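PDB 3LY0: dipeptidase AC. Metallo peptidase. MEROPS family M19 from Rhodobacter sphaeroides, which probably hydrolyses dipeptides as a zinc-dependent metallopeptidase and is bound here to a phosphinate mimic of L-Ala-D-Ala. Local coordinates for residues L103-M106 with E107-R111; G163-S167 with R168-F172; G262-A266 with T267-R271. All coordinates share one frame; numbering follows the deposited sequence.

Contacts 2 and 3 belong to the ligand pocket, whereas contact 1 lies at the periphery of the fold. The turn 163-167/168-172 meets the phosphinate inhibitor through Trp-166, and the turn 262-266/267-271 meets it through Phe-269, at the carboxylate end; the nearest atoms of the two contacts are about 7 Å apart, with the inhibitor touching both. Contact 1, the end of helix 89-109, has its centre about 29 Å from the centres of both others, and contact 3 lies across the chain's centre from it. The Leu-103 side chain of contact 1 is still about 13 Å from a zinc ion, against about 4 Å for the side chain of Trp-166 and about 6 Å for that of Asn-264.

Contact 1 of 3, residues L103-M106 with E107-R111; sequences LLWM and ERAAR
The indole of Trp-105 meets two side chains of the following turn in two different ways. The methyl of Ala-109 sits over one face of the ring, its CB 4.0 Å from the centroid of the six-membered ring and 28° off the normal, a CH-pi contact displaced toward the rim. Arg-108 comes instead to the edge of the indole, near its plane, with NH2 3.8 Å from Trp-105 CD1. Its guanidinium stands 74° to the ring, and one of its faces lies over Trp-105 CA; a bend at chi3 (-58°) folds the arginine back along the backbone to reach there. Were the indole replaced by the methyl of an alanine, the Ala-109 methyl would probably lose its aromatic cover and the guanidinium the ring edge beside it.

This is i to i+3 and i to i+4 packing on the last turns of helix 89-109. The backbone bonds Arg-108 N to Leu-104 O (3.1 Å) and Ala-109 N to Trp-105 O (2.8 Å) are the two sound i to i+4 bonds here, flanked by weak ones from Glu-107 N to Leu-103 O and from Ala-110 N to Met-106 O, and Arg-111 leaves helical geometry with positive phi.

Leu-104 and Glu-107 run side by side, pointing the same way, with CD2 of the leucine 4.2 Å from OE1 of the glutamate. A water donates to both Leu-104 O and Glu-107 OE1, tying the carboxylate to the backbone, and the other oxygen, OE2, is hydrogen-bonded to Val-116 N on strand 114-116. Outside this turn, Trp-105 also meets the ring of Trp-31 and makes a cation-pi contact with Arg-27.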
loop_
_atom_site.group_PDB
_atom_site.type_symbol
_atom_site.label_atom_id
_atom_site.label_comp_id
_atom_site.label_asym_id
_atom_site.label_seq_id
_atom_site.Cartn_x
_atom_site.Cartn_y
_atom_site.Cartn_z
ATOM N N LEU A 103 -14.915 6.921 -1.549
ATOM C CA LEU A 103 -14.458 6.633 -0.196
ATOM C C LEU A 103 -15.383 7.312 0.816
ATOM O O LEU A 103 -15.794 6.706 1.803
ATOM C CB LEU A 103 -13.011 7.085 -0.001
ATOM C CG LEU A 103 -12.371 6.770 1.348
ATOM C CD1 LEU A 103 -12.302 5.265 1.561
ATOM C CD2 LEU A 103 -10.988 7.389 1.461
ATOM N N LEU A 104 -15.718 8.578 0.573
ATOM C CA LEU A 104 -16.638 9.275 1.469
ATOM C C LEU A 104 -18.011 8.625 1.413
ATOM O O LEU A 104 -18.682 8.467 2.451
ATOM C CB LEU A 104 -16.745 10.770 1.148
ATOM C CG LEU A 104 -15.549 11.651 1.496
ATOM C CD1 LEU A 104 -15.941 13.118 1.399
ATOM C CD2 LEU A 104 -15.009 11.328 2.878
ATOM N N TRP A 105 -18.441 8.263 0.211
ATOM C CA TRP A 105 -19.700 7.544 0.060
ATOM C C TRP A 105 -19.731 6.253 0.891
ATOM O O TRP A 105 -20.743 5.946 1.512
ATOM C CB TRP A 105 -20.020 7.252 -1.411
ATOM C CG TRP A 105 -21.150 6.304 -1.503
ATOM C CD1 TRP A 105 -22.478 6.609 -1.445
ATOM C CD2 TRP A 105 -21.067 4.877 -1.587
ATOM N NE1 TRP A 105 -23.227 5.459 -1.511
ATOM C CE2 TRP A 105 -22.384 4.383 -1.599
ATOM C CE3 TRP A 105 -20.002 3.969 -1.670
ATOM C CZ2 TRP A 105 -22.674 3.020 -1.689
ATOM C CZ3 TRP A 105 -20.289 2.610 -1.762
ATOM C CH2 TRP A 105 -21.614 2.151 -1.767
ATOM N N MET A 106 -18.629 5.498 0.900
ATOM C CA MET A 106 -18.569 4.251 1.669
ATOM C C MET A 106 -18.927 4.490 3.135
ATOM O O MET A 106 -19.627 3.692 3.770
ATOM C CB MET A 106 -17.171 3.613 1.581
ATOM C CG MET A 106 -16.836 2.947 0.256
ATOM S SD MET A 106 -15.042 2.557 0.047
ATOM C CE MET A 106 -14.727 1.476 1.478
ATOM N N GLU A 107 -18.426 5.587 3.677
ATOM C CA GLU A 107 -18.700 5.955 5.057
ATOM C C GLU A 107 -20.166 6.359 5.253
ATOM O O GLU A 107 -20.790 5.974 6.244
ATOM C CB GLU A 107 -17.751 7.082 5.458
ATOM C CG GLU A 107 -17.870 7.581 6.877
ATOM C CD GLU A 107 -16.814 8.630 7.163
ATOM O OE1 GLU A 107 -16.597 9.495 6.284
ATOM O OE2 GLU A 107 -16.195 8.591 8.240
ATOM N N ARG A 108 -20.722 7.124 4.324
ATOM C CA ARG A 108 -22.137 7.476 4.422
ATOM C C ARG A 108 -22.995 6.224 4.388
ATOM O O ARG A 108 -23.887 6.049 5.216
ATOM C CB ARG A 108 -22.545 8.433 3.303
ATOM C CG ARG A 108 -21.833 9.775 3.401
ATOM C CD ARG A 108 -22.495 10.865 2.557
ATOM N NE ARG A 108 -22.586 10.526 1.140
ATOM C CZ ARG A 108 -21.593 10.674 0.271
ATOM N NH1 ARG A 108 -20.430 11.171 0.680
ATOM N NH2 ARG A 108 -21.765 10.342 -0.999
ATOM N N ALA A 109 -22.706 5.343 3.436
ATOM C CA ALA A 109 -23.531 4.161 3.178
ATOM C C ALA A 109 -23.466 3.111 4.284
ATOM O O ALA A 109 -24.413 2.340 4.481
ATOM C CB ALA A 109 -23.133 3.527 1.842
ATOM N N ALA A 110 -22.346 3.069 4.999
ATOM C CA ALA A 110 -22.135 2.031 6.002
ATOM C C ALA A 110 -22.728 2.398 7.357
ATOM O O ALA A 110 -22.667 1.604 8.298
ATOM C CB ALA A 110 -20.654 1.700 6.127
ATOM N N ARG A 111 -23.298 3.600 7.451
ATOM C CA ARG A 111 -24.060 4.001 8.636
ATOM C C ARG A 111 -23.296 3.787 9.947
ATOM O O ARG A 111 -23.839 3.232 10.908
ATOM C CB ARG A 111 -25.391 3.241 8.691
ATOM C CG ARG A 111 -26.603 4.000 8.179
ATOM C CD ARG A 111 -26.379 4.592 6.804
ATOM N NE ARG A 111 -27.638 4.824 6.102
ATOM C CZ ARG A 111 -28.224 6.009 5.967
ATOM N NH1 ARG A 111 -27.667 7.095 6.488
ATOM N NH2 ARG A 111 -29.371 6.108 5.307
HETATM O O HOH W 1 -18.260 10.384 4.600
#

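Contact 2 of 3, residues G163-S167 with R168-F172. With LY0 ((2R)-3-[(R)-[(1R)-1-aminoethyl](hydroxy)phosphoryl]-2-methylpropanoic acid), chain C.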
loop_
_atom_site.group_PDB
_atom_site.type_symbol
_atom_site.label_atom_id
_atom_site.label_comp_id
_atom_site.label_asym_id
_atom_site.label_seq_id
_atom_site.Cartn_x
_atom_site.Cartn_y
_atom_site.Cartn_z
ATOM N N GLY A 163 1.945 8.506 -1.836
ATOM C CA GLY A 163 3.124 8.063 -2.564
ATOM C C GLY A 163 3.341 8.985 -3.754
ATOM O O GLY A 163 2.476 9.108 -4.614
ATOM N N PRO A 164 4.498 9.656 -3.820
ATOM C CA PRO A 164 4.702 10.598 -4.929
ATOM C C PRO A 164 4.545 9.966 -6.309
ATOM O O PRO A 164 4.111 10.642 -7.250
ATOM C CB PRO A 164 6.137 11.080 -4.715
ATOM C CG PRO A 164 6.346 10.963 -3.234
ATOM C CD PRO A 164 5.568 9.731 -2.813
ATOM N N VAL A 165 4.925 8.700 -6.444
ATOM C CA VAL A 165 4.792 8.020 -7.720
ATOM C C VAL A 165 4.174 6.635 -7.598
ATOM O O VAL A 165 4.285 5.972 -6.561
ATOM C CB VAL A 165 6.153 7.871 -8.439
ATOM C CG1 VAL A 165 6.840 9.224 -8.594
ATOM C CG2 VAL A 165 7.063 6.856 -7.706
ATOM N N TRP A 166 3.524 6.213 -8.678
ATOM C CA TRP A 166 3.214 4.821 -8.923
ATOM C C TRP A 166 4.354 4.346 -9.843
ATOM O O TRP A 166 5.396 5.012 -9.917
ATOM C CB TRP A 166 1.821 4.692 -9.559
ATOM C CG TRP A 166 1.413 3.285 -9.773
ATOM C CD1 TRP A 166 1.188 2.336 -8.805
ATOM C CD2 TRP A 166 1.192 2.639 -11.030
ATOM N NE1 TRP A 166 0.848 1.140 -9.393
ATOM C CE2 TRP A 166 0.853 1.293 -10.756
ATOM C CE3 TRP A 166 1.267 3.055 -12.364
ATOM C CZ2 TRP A 166 0.573 0.370 -11.762
ATOM C CZ3 TRP A 166 0.995 2.122 -13.368
ATOM C CH2 TRP A 166 0.652 0.801 -13.058
ATOM N N SER A 167 4.178 3.222 -10.531
ATOM C CA SER A 167 5.218 2.745 -11.450
ATOM C C SER A 167 5.058 3.438 -12.811
ATOM O O SER A 167 4.712 2.808 -13.817
ATOM C CB SER A 167 5.167 1.222 -11.550
ATOM O OG SER A 167 5.753 0.623 -10.395
ATOM N N ARG A 168 5.299 4.751 -12.812
ATOM C CA ARG A 168 4.973 5.619 -13.940
ATOM C C ARG A 168 5.524 7.002 -13.606
ATOM O O ARG A 168 5.470 7.417 -12.456
ATOM C CB ARG A 168 3.448 5.664 -14.095
ATOM C CG ARG A 168 2.916 6.584 -15.187
ATOM C CD ARG A 168 1.395 6.459 -15.269
ATOM N NE ARG A 168 0.773 6.809 -13.993
ATOM C CZ ARG A 168 -0.333 6.258 -13.509
ATOM N NH1 ARG A 168 -0.977 5.319 -14.185
ATOM N NH2 ARG A 168 -0.795 6.661 -12.329
ATOM N N PRO A 169 6.091 7.708 -14.601
ATOM C CA PRO A 169 6.701 9.005 -14.286
ATOM C C PRO A 169 5.662 10.047 -13.869
ATOM O O PRO A 169 4.541 10.021 -14.380
ATOM C CB PRO A 169 7.355 9.409 -15.617
ATOM C CG PRO A 169 6.583 8.669 -16.662
ATOM C CD PRO A 169 6.264 7.342 -16.018
ATOM N N THR A 170 6.041 10.946 -12.963
ATOM C CA THR A 170 5.187 12.071 -12.583
ATOM C C THR A 170 6.025 13.345 -12.602
ATOM O O THR A 170 7.241 13.282 -12.794
ATOM C CB THR A 170 4.617 11.911 -11.164
ATOM O OG1 THR A 170 5.657 12.117 -10.200
ATOM C CG2 THR A 170 3.977 10.537 -10.972
ATOM N N VAL A 171 5.390 14.497 -12.395
ATOM C CA VAL A 171 6.141 15.747 -12.297
ATOM C C VAL A 171 7.058 15.782 -11.074
ATOM O O VAL A 171 7.862 16.696 -10.922
ATOM C CB VAL A 171 5.208 16.983 -12.270
ATOM C CG1 VAL A 171 4.407 17.071 -13.558
ATOM C CG2 VAL A 171 4.279 16.956 -11.060
ATOM N N PHE A 172 6.942 14.779 -10.200
ATOM C CA PHE A 172 7.643 14.792 -8.916
ATOM C C PHE A 172 8.845 13.854 -8.878
ATOM O O PHE A 172 9.684 13.961 -7.995
ATOM C CB PHE A 172 6.678 14.417 -7.782
ATOM C CG PHE A 172 5.507 15.338 -7.674
ATOM C CD1 PHE A 172 5.689 16.648 -7.269
ATOM C CD2 PHE A 172 4.236 14.905 -7.999
ATOM C CE1 PHE A 172 4.620 17.521 -7.186
ATOM C CE2 PHE A 172 3.159 15.775 -7.925
ATOM C CZ PHE A 172 3.349 17.079 -7.511
HETATM P P LY0 C . -0.755 -1.772 -7.157
HETATM C C1 LY0 C . -2.157 -1.412 -9.546
HETATM N N1 LY0 C . -2.781 -0.061 -7.563
HETATM C C2 LY0 C . -2.294 -1.344 -8.040
HETATM C C4 LY0 C . -0.335 -3.539 -7.431
HETATM C C5 LY0 C . 1.089 -3.808 -7.829
HETATM C C6 LY0 C . 2.086 -3.079 -6.970
HETATM C C7 LY0 C . 1.409 -5.262 -8.064
HETATM O O31 LY0 C . -1.028 -1.471 -5.702
HETATM O O32 LY0 C . 0.391 -0.828 -7.651
HETATM O O61 LY0 C . 3.376 -2.998 -7.384
HETATM O O62 LY0 C . 1.751 -2.523 -5.911
HETATM O O HOH W 2 3.060 7.459 -11.069
#
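The inhibitor pocket beside the zinc ions is bordered here by a tight loop following strand 159-163, with Ser-167 at the centre of an inverse gamma turn. The turn is marked by a weak bond from Arg-168 N to Trp-166 O, 2.9 Å. Trp-166 reaches the ligand from its ring edge: with CG anti to the backbone N (chi1 -177°), the indole extends until NE1 donates to the phosphinate oxygen O32 over 2.7 Å, close to the ring plane and nearly straight at 161°. Near the other end of the indole, CE3 lies 3.6 Å above one face of the Arg-168 guanidinium, the two planes 46° apart. A water bridges Trp-166 N and Arg-168 O. Farther along, Val-165 CG1 rests 3.5 Å from Thr-170 OG1, the atom that also accepts from Phe-172 N in an ST turn.

Arg-168 is held by a salt bridge to Glu-142 and by bonds to Ser-61 OG and Val-59 O, and Ser-167 OG bonds to Val-176 O and to ND1 of His-212, a zinc ligand. Together with the rings of His-212 and Tyr-58, the fixed guanidinium probably helps hold the indole in place. The short, nearly straight N-H bond is consistent with Trp-166 helping to position the phosphinate oxygen.

Contact 3 of 3, residues G262-A266 with T267-R271. With LY0 ((2R)-3-[(R)-[(1R)-1-aminoethyl](hydroxy)phosphoryl]-2-methylpropanoic acid), chain C.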
loop_
_atom_site.group_PDB
_atom_site.type_symbol
_atom_site.label_atom_id
_atom_site.label_comp_id
_atom_site.label_asym_id
_atom_site.label_seq_id
_atom_site.Cartn_x
_atom_site.Cartn_y
_atom_site.Cartn_z
ATOM N N GLY A 262 5.206 -2.396 5.146
ATOM C CA GLY A 262 4.083 -3.311 5.086
ATOM C C GLY A 262 4.333 -4.441 4.100
ATOM O O GLY A 262 4.702 -4.197 2.949
ATOM N N LEU A 263 4.142 -5.678 4.559
ATOM C CA LEU A 263 4.308 -6.853 3.712
ATOM C C LEU A 263 3.255 -6.919 2.609
ATOM O O LEU A 263 2.059 -6.979 2.890
ATOM C CB LEU A 263 4.229 -8.124 4.558
ATOM C CG LEU A 263 4.519 -9.418 3.787
ATOM C CD1 LEU A 263 6.011 -9.670 3.664
ATOM C CD2 LEU A 263 3.814 -10.603 4.457
ATOM N N ASN A 264 3.716 -6.927 1.358
ATOM C CA ASN A 264 2.842 -6.996 0.192
ATOM C C ASN A 264 2.490 -8.461 -0.094
ATOM O O ASN A 264 3.386 -9.312 -0.150
ATOM C CB ASN A 264 3.567 -6.355 -0.995
ATOM C CG ASN A 264 2.651 -6.096 -2.166
ATOM O OD1 ASN A 264 1.729 -6.862 -2.419
ATOM N ND2 ASN A 264 2.899 -5.005 -2.884
ATOM N N PHE A 265 1.200 -8.765 -0.229
ATOM C CA PHE A 265 0.775 -10.143 -0.483
ATOM C C PHE A 265 0.899 -10.530 -1.958
ATOM O O PHE A 265 0.604 -11.668 -2.324
ATOM C CB PHE A 265 -0.678 -10.402 -0.057
ATOM C CG PHE A 265 -0.955 -10.224 1.423
ATOM C CD1 PHE A 265 0.074 -10.063 2.341
ATOM C CD2 PHE A 265 -2.264 -10.217 1.883
ATOM C CE1 PHE A 265 -0.205 -9.881 3.686
ATOM C CE2 PHE A 265 -2.550 -10.051 3.222
ATOM C CZ PHE A 265 -1.518 -9.883 4.126
ATOM N N ALA A 266 1.323 -9.604 -2.808
ATOM C CA ALA A 266 1.460 -9.912 -4.229
ATOM C C ALA A 266 2.408 -11.080 -4.443
ATOM O O ALA A 266 3.551 -11.050 -3.992
ATOM C CB ALA A 266 1.961 -8.691 -4.987
ATOM N N THR A 267 1.920 -12.103 -5.143
ATOM C CA THR A 267 2.702 -13.296 -5.446
ATOM C C THR A 267 4.058 -12.920 -6.051
ATOM O O THR A 267 5.102 -13.479 -5.676
ATOM C CB THR A 267 1.915 -14.195 -6.419
ATOM O OG1 THR A 267 1.439 -13.387 -7.503
ATOM C CG2 THR A 267 0.707 -14.789 -5.710
ATOM N N SER A 268 4.035 -11.955 -6.966
ATOM C CA SER A 268 5.229 -11.547 -7.704
ATOM C C SER A 268 6.344 -11.035 -6.804
ATOM O O SER A 268 7.513 -11.081 -7.177
ATOM C CB SER A 268 4.868 -10.450 -8.698
ATOM O OG SER A 268 3.827 -10.893 -9.557
ATOM N N PHE A 269 5.981 -10.543 -5.621
ATOM C CA PHE A 269 6.951 -9.894 -4.747
ATOM C C PHE A 269 7.316 -10.770 -3.557
ATOM O O PHE A 269 8.176 -10.398 -2.763
ATOM C CB PHE A 269 6.409 -8.547 -4.248
ATOM C CG PHE A 269 5.983 -7.611 -5.353
ATOM C CD1 PHE A 269 6.525 -7.707 -6.630
ATOM C CD2 PHE A 269 5.040 -6.617 -5.100
ATOM C CE1 PHE A 269 6.131 -6.832 -7.642
ATOM C CE2 PHE A 269 4.641 -5.742 -6.099
ATOM C CZ PHE A 269 5.179 -5.854 -7.373
ATOM N N LEU A 270 6.654 -11.921 -3.443
ATOM C CA LEU A 270 6.882 -12.872 -2.351
ATOM C C LEU A 270 7.685 -14.097 -2.786
ATOM O O LEU A 270 8.576 -14.539 -2.077
ATOM C CB LEU A 270 5.540 -13.364 -1.795
ATOM C CG LEU A 270 4.714 -12.412 -0.923
ATOM C CD1 LEU A 270 3.335 -12.985 -0.647
ATOM C CD2 LEU A 270 5.429 -12.125 0.389
ATOM N N ARG A 271 7.337 -14.652 -3.944
ATOM C CA ARG A 271 7.978 -15.883 -4.412
ATOM C C ARG A 271 9.432 -15.621 -4.773
ATOM O O ARG A 271 9.763 -14.603 -5.368
ATOM C CB ARG A 271 7.241 -16.408 -5.643
ATOM C CG ARG A 271 5.809 -16.822 -5.385
ATOM C CD ARG A 271 5.075 -17.061 -6.691
ATOM N NE ARG A 271 5.712 -18.143 -7.437
ATOM C CZ ARG A 271 5.119 -19.291 -7.739
ATOM N NH1 ARG A 271 3.862 -19.508 -7.380
ATOM N NH2 ARG A 271 5.787 -20.219 -8.411
HETATM P P LY0 C . -0.755 -1.772 -7.157
HETATM C C1 LY0 C . -2.157 -1.412 -9.546
HETATM N N1 LY0 C . -2.781 -0.061 -7.563
HETATM C C2 LY0 C . -2.294 -1.344 -8.040
HETATM C C4 LY0 C . -0.335 -3.539 -7.431
HETATM C C5 LY0 C . 1.089 -3.808 -7.829
HETATM C C6 LY0 C . 2.086 -3.079 -6.970
HETATM C C7 LY0 C . 1.409 -5.262 -8.064
HETATM O O31 LY0 C . -1.028 -1.471 -5.702
HETATM O O32 LY0 C . 0.391 -0.828 -7.651
HETATM O O61 LY0 C . 3.376 -2.998 -7.384
HETATM O O62 LY0 C . 1.751 -2.523 -5.911
#
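The ring of Phe-269 presents its edge to both Asn-264 and the inhibitor: Asn-264 ND2 is 3.5 Å from Phe-269 CD2, and the ligand carboxylate oxygen O61 is 3.3 Å from CE2, each close to the plane of the ring. The carboxamide of Asn-264 stands almost perpendicular to it, at 87°. Ala-266 CB approaches obliquely, 3.7 Å from Phe-269 CD2.

Asn-264 is fixed at both ends of its amide. Its OD1 accepts from Ala-266 N in an Asx turn (2.8 Å), the donor tilted 31° from the carbonyl plane, while ND2 bonds to His-233 O and to Asp-306 OD2. His-233 coordinates a zinc ion and Asp-306 is a known metal-binding residue, which places this asparagine in the second shell, where it probably helps position Asp-306. The chain then enters a short, weakly bonded helical turn, where Phe-269 N bonds to Ala-266 O (3.0 Å) from well above the carbonyl plane. Leu-270, with CG anti to its carbonyl carbon (chi1 -74°), folds back against the backbone of 264-265: its CG is 3.5 Å from Asn-264 O, and its CD2 meets Leu-263 CD1 at 4.1 Å, the two side chains crossing at about a right angle.

Strand 260-263 runs between 230-231 and 301-303 in the parallel sheet of this TIM-barrel-type fold, and the turn follows its C-terminal end. Leu-263 packs against helix 283-296, and Phe-265 against helix 322-332.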